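Local coordinates for protein BWI-1=PROTEASE inhibitor/trypsin inhibitor (Fagopyrum esculentum, PDB 3RDY) that probably inhibits trypsin and related serine proteases, as a small buckwheat member of the potato type I inhibitor family, at residues Glu40-Ile45 against Asp60-Phe65. Residues are numbered along the deposited sequence; the frame is centred on the assembly and turned at random.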
ATOM      1  N   GLU A  40      -3.463  10.468   6.060  1.00 30.99           N
ATOM      2  CA  GLU A  40      -2.564  11.565   5.749  1.00 34.79           C
ATOM      3  C   GLU A  40      -1.153  11.444   6.323  1.00 33.02           C
ATOM      4  O   GLU A  40      -0.287  12.277   6.039  1.00 37.30           O
ATOM      5  CB  GLU A  40      -3.222  12.885   6.195  1.00 38.18           C
ATOM      6  CG  GLU A  40      -4.572  13.144   5.528  1.00 41.09           C
ATOM      7  N   ASP A  41      -0.895  10.391   7.090  1.00 32.59           N
ATOM      8  CA  ASP A  41       0.440  10.160   7.634  1.00 31.08           C
ATOM      9  C   ASP A  41       1.330   9.256   6.792  1.00 29.43           C
ATOM     10  O   ASP A  41       2.506   9.087   7.107  1.00 31.46           O
ATOM     11  CB  ASP A  41       0.352   9.545   9.021  1.00 34.23           C
ATOM     12  CG  ASP A  41      -0.129  10.531  10.059  1.00 47.46           C
ATOM     13  OD1 ASP A  41      -0.600  10.072  11.125  1.00 48.48           O
ATOM     14  OD2 ASP A  41      -0.041  11.752   9.795  1.00 45.76           O
ATOM     15  N   VAL A  42       0.795   8.674   5.729  1.00 27.20           N
ATOM     16  CA  VAL A  42       1.553   7.653   5.036  1.00 28.27           C
ATOM     17  C   VAL A  42       1.956   8.011   3.602  1.00 26.83           C
ATOM     18  O   VAL A  42       1.355   8.881   2.956  1.00 28.28           O
ATOM     19  CB  VAL A  42       0.800   6.303   5.031  1.00 26.29           C
ATOM     20  CG1 VAL A  42       0.322   5.966   6.429  1.00 25.93           C
ATOM     21  CG2 VAL A  42      -0.385   6.361   4.042  1.00 27.01           C
ATOM     22  N   ARG A  43       3.021   7.349   3.150  1.00 25.91           N
ATOM     23  CA  ARG A  43       3.422   7.352   1.758  1.00 27.55           C
ATOM     24  C   ARG A  43       3.197   5.959   1.204  1.00 25.72           C
ATOM     25  O   ARG A  43       3.735   4.986   1.742  1.00 26.31           O
ATOM     26  CB  ARG A  43       4.894   7.675   1.642  1.00 26.20           C
ATOM     27  CG  ARG A  43       5.297   8.026   0.232  1.00 31.33           C
ATOM     28  CD  ARG A  43       5.912   9.416   0.310  1.00 37.70           C
ATOM     29  NE  ARG A  43       7.318   9.276   0.183  1.00 35.17           N
ATOM     30  CZ  ARG A  43       8.243  10.142   0.549  1.00 30.63           C
ATOM     31  NH1 ARG A  43       7.974  11.335   1.106  1.00 29.14           N
ATOM     32  NH2 ARG A  43       9.473   9.781   0.325  1.00 27.11           N
ATOM     33  N   ALA A  44       2.413   5.872   0.130  1.00 24.43           N
ATOM     34  CA  ALA A  44       2.194   4.608  -0.572  1.00 24.56           C
ATOM     35  C   ALA A  44       3.318   4.404  -1.593  1.00 25.97           C
ATOM     36  O   ALA A  44       3.726   5.340  -2.294  1.00 26.75           O
ATOM     37  CB  ALA A  44       0.844   4.632  -1.267  1.00 23.07           C
ATOM     38  N   ILE A  45       3.838   3.188  -1.682  1.00 22.67           N
ATOM     39  CA  ILE A  45       4.893   2.923  -2.644  1.00 21.78           C
ATOM     40  C   ILE A  45       4.489   1.726  -3.476  1.00 22.13           C
ATOM     41  O   ILE A  45       4.334   0.628  -2.937  1.00 21.20           O
ATOM     42  CB  ILE A  45       6.230   2.632  -1.935  1.00 23.94           C
ATOM     43  CG1 ILE A  45       6.611   3.801  -1.005  1.00 27.47           C
ATOM     44  CG2 ILE A  45       7.289   2.339  -2.975  1.00 27.04           C
ATOM     45  CD1 ILE A  45       7.881   3.574  -0.148  1.00 29.89           C
ATOM     46  N   ASP A  60       4.351   5.202   8.629  1.00 24.86           N
ATOM     47  CA  ASP A  60       4.213   6.209   7.570  1.00 25.32           C
ATOM     48  C   ASP A  60       4.450   5.598   6.180  1.00 26.22           C
ATOM     49  O   ASP A  60       4.748   6.306   5.217  1.00 25.48           O
ATOM     50  CB  ASP A  60       5.202   7.376   7.806  1.00 25.36           C
ATOM     51  CG  ASP A  60       6.667   6.931   7.827  1.00 31.02           C
ATOM     52  OD1 ASP A  60       6.952   5.735   7.614  1.00 30.41           O
ATOM     53  OD2 ASP A  60       7.566   7.780   8.065  1.00 30.39           O
ATOM     54  N   ARG A  61       4.281   4.282   6.070  1.00 24.51           N
ATOM     55  CA  ARG A  61       4.654   3.613   4.818  1.00 23.75           C
ATOM     56  C   ARG A  61       3.624   2.539   4.501  1.00 23.55           C
ATOM     57  O   ARG A  61       3.254   1.776   5.376  1.00 23.04           O
ATOM     58  CB  ARG A  61       6.023   2.961   4.990  1.00 22.46           C
ATOM     59  CG  ARG A  61       6.469   2.068   3.793  1.00 24.69           C
ATOM     60  CD  ARG A  61       7.889   1.518   3.985  1.00 23.54           C
ATOM     61  NE  ARG A  61       7.914   0.543   5.079  1.00 22.29           N
ATOM     62  CZ  ARG A  61       9.007   0.124   5.707  1.00 26.10           C
ATOM     63  NH1 ARG A  61       8.897  -0.755   6.696  1.00 25.07           N
ATOM     64  NH2 ARG A  61      10.214   0.533   5.323  1.00 27.26           N
ATOM     65  N   VAL A  62       3.200   2.472   3.242  1.00 22.77           N
ATOM     66  CA  VAL A  62       2.273   1.442   2.792  1.00 20.93           C
ATOM     67  C   VAL A  62       2.811   0.866   1.471  1.00 20.80           C
ATOM     68  O   VAL A  62       2.796   1.547   0.438  1.00 20.63           O
ATOM     69  CB  VAL A  62       0.841   1.991   2.538  1.00 23.10           C
ATOM     70  CG1 VAL A  62      -0.058   0.897   1.955  1.00 20.52           C
ATOM     71  CG2 VAL A  62       0.180   2.528   3.831  1.00 24.81           C
ATOM     72  N   TRP A  63       3.293  -0.367   1.508  1.00 19.83           N
ATOM     73  CA  TRP A  63       3.709  -1.046   0.269  1.00 22.04           C
ATOM     74  C   TRP A  63       2.465  -1.401  -0.518  1.00 21.96           C
ATOM     75  O   TRP A  63       1.504  -1.937   0.035  1.00 23.54           O
ATOM     76  CB  TRP A  63       4.472  -2.344   0.565  1.00 22.95           C
ATOM     77  CG  TRP A  63       5.728  -2.174   1.365  1.00 22.13           C
ATOM     78  CD1 TRP A  63       5.976  -2.670   2.616  1.00 22.75           C
ATOM     79  CD2 TRP A  63       6.898  -1.442   0.981  1.00 23.78           C
ATOM     80  NE1 TRP A  63       7.236  -2.297   3.032  1.00 26.76           N
ATOM     81  CE2 TRP A  63       7.826  -1.551   2.045  1.00 24.39           C
ATOM     82  CE3 TRP A  63       7.263  -0.731  -0.171  1.00 27.29           C
ATOM     83  CZ2 TRP A  63       9.092  -0.950   1.997  1.00 25.63           C
ATOM     84  CZ3 TRP A  63       8.520  -0.136  -0.212  1.00 28.14           C
ATOM     85  CH2 TRP A  63       9.418  -0.260   0.866  1.00 27.61           C
ATOM     86  N   VAL A  64       2.501  -1.140  -1.815  1.00 21.59           N
ATOM     87  CA  VAL A  64       1.384  -1.431  -2.700  1.00 20.79           C
ATOM     88  C   VAL A  64       1.880  -2.386  -3.780  1.00 21.65           C
ATOM     89  O   VAL A  64       2.513  -1.964  -4.754  1.00 22.89           O
ATOM     90  CB  VAL A  64       0.784  -0.103  -3.292  1.00 22.38           C
ATOM     91  CG1 VAL A  64      -0.333  -0.377  -4.311  1.00 20.48           C
ATOM     92  CG2 VAL A  64       0.245   0.791  -2.149  1.00 20.29           C
ATOM     93  N   PHE A  65       1.628  -3.678  -3.574  1.00 21.99           N
ATOM     94  CA  PHE A  65       2.207  -4.709  -4.440  1.00 20.53           C
ATOM     95  C   PHE A  65       1.283  -5.002  -5.607  1.00 22.01           C
ATOM     96  O   PHE A  65       0.107  -5.338  -5.405  1.00 23.01           O
ATOM     97  CB  PHE A  65       2.427  -5.990  -3.664  1.00 21.23           C
ATOM     98  CG  PHE A  65       3.523  -5.910  -2.656  1.00 21.34           C
ATOM     99  CD1 PHE A  65       4.847  -5.775  -3.065  1.00 23.42           C
ATOM    100  CD2 PHE A  65       3.232  -5.976  -1.292  1.00 23.82           C
ATOM    101  CE1 PHE A  65       5.862  -5.702  -2.121  1.00 23.83           C
ATOM    102  CE2 PHE A  65       4.235  -5.897  -0.353  1.00 27.56           C
ATOM    103  CZ  PHE A  65       5.545  -5.767  -0.768  1.00 25.87           C
TER
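Ile-45 and Trp-63 lie flank to flank on one face of a parallel strand pair. CD1 of Ile-45 reaches CZ3 of Trp-63 at 3.8 Å, and CB and CG2 of the isoleucine close on the same corner of the indole. The torsion about CA-CB of Ile-45 (chi1 -56°) turns CG1 anti to the carbonyl carbon and sends CG2 beside it, which gives the ring two branches to rest against. CD of Arg-61 lies over one face of the indole, 3.3 Å above its plane and nearer the edge of the ring than its centre. Were Trp-63 replaced by an alanine, a gap would probably open beside Ile-45, and the CD methylene of Arg-61 would lose the ring it packs on.

Beneath these side chains, hydrogen bonds join the backbones in the alternating pattern of a parallel pair. Val-62 O accepts one from Ile-45 N (2.9 Å) and Val-62 N donates one to Arg-43 O (3.0 Å), while Val-64 N donates to Ile-45 O (2.8 Å, 155° at the hydrogen). Arg-43 N donates a fourth to Asp-60 O at 2.9 Å, from above the carbonyl plane.

The other face is aliphatic: Val-42 CG2 meets Val-62 CG2 at 3.9 Å, and Ala-44 CB meets Val-64 CG2. Helix 28-38 packs here, with Ile-35 touching Val-42 and Val-64. Backbone bonds thus fix the register of the sheet, while its two faces differ in chemistry: an apolar one, packed largely on helix 28-38, and one where the indole packs on aliphatic carbons of Ile-45 and Arg-61, whose charged end is tied down by salt bridges to Asp-56 and the Met-79 carboxylate.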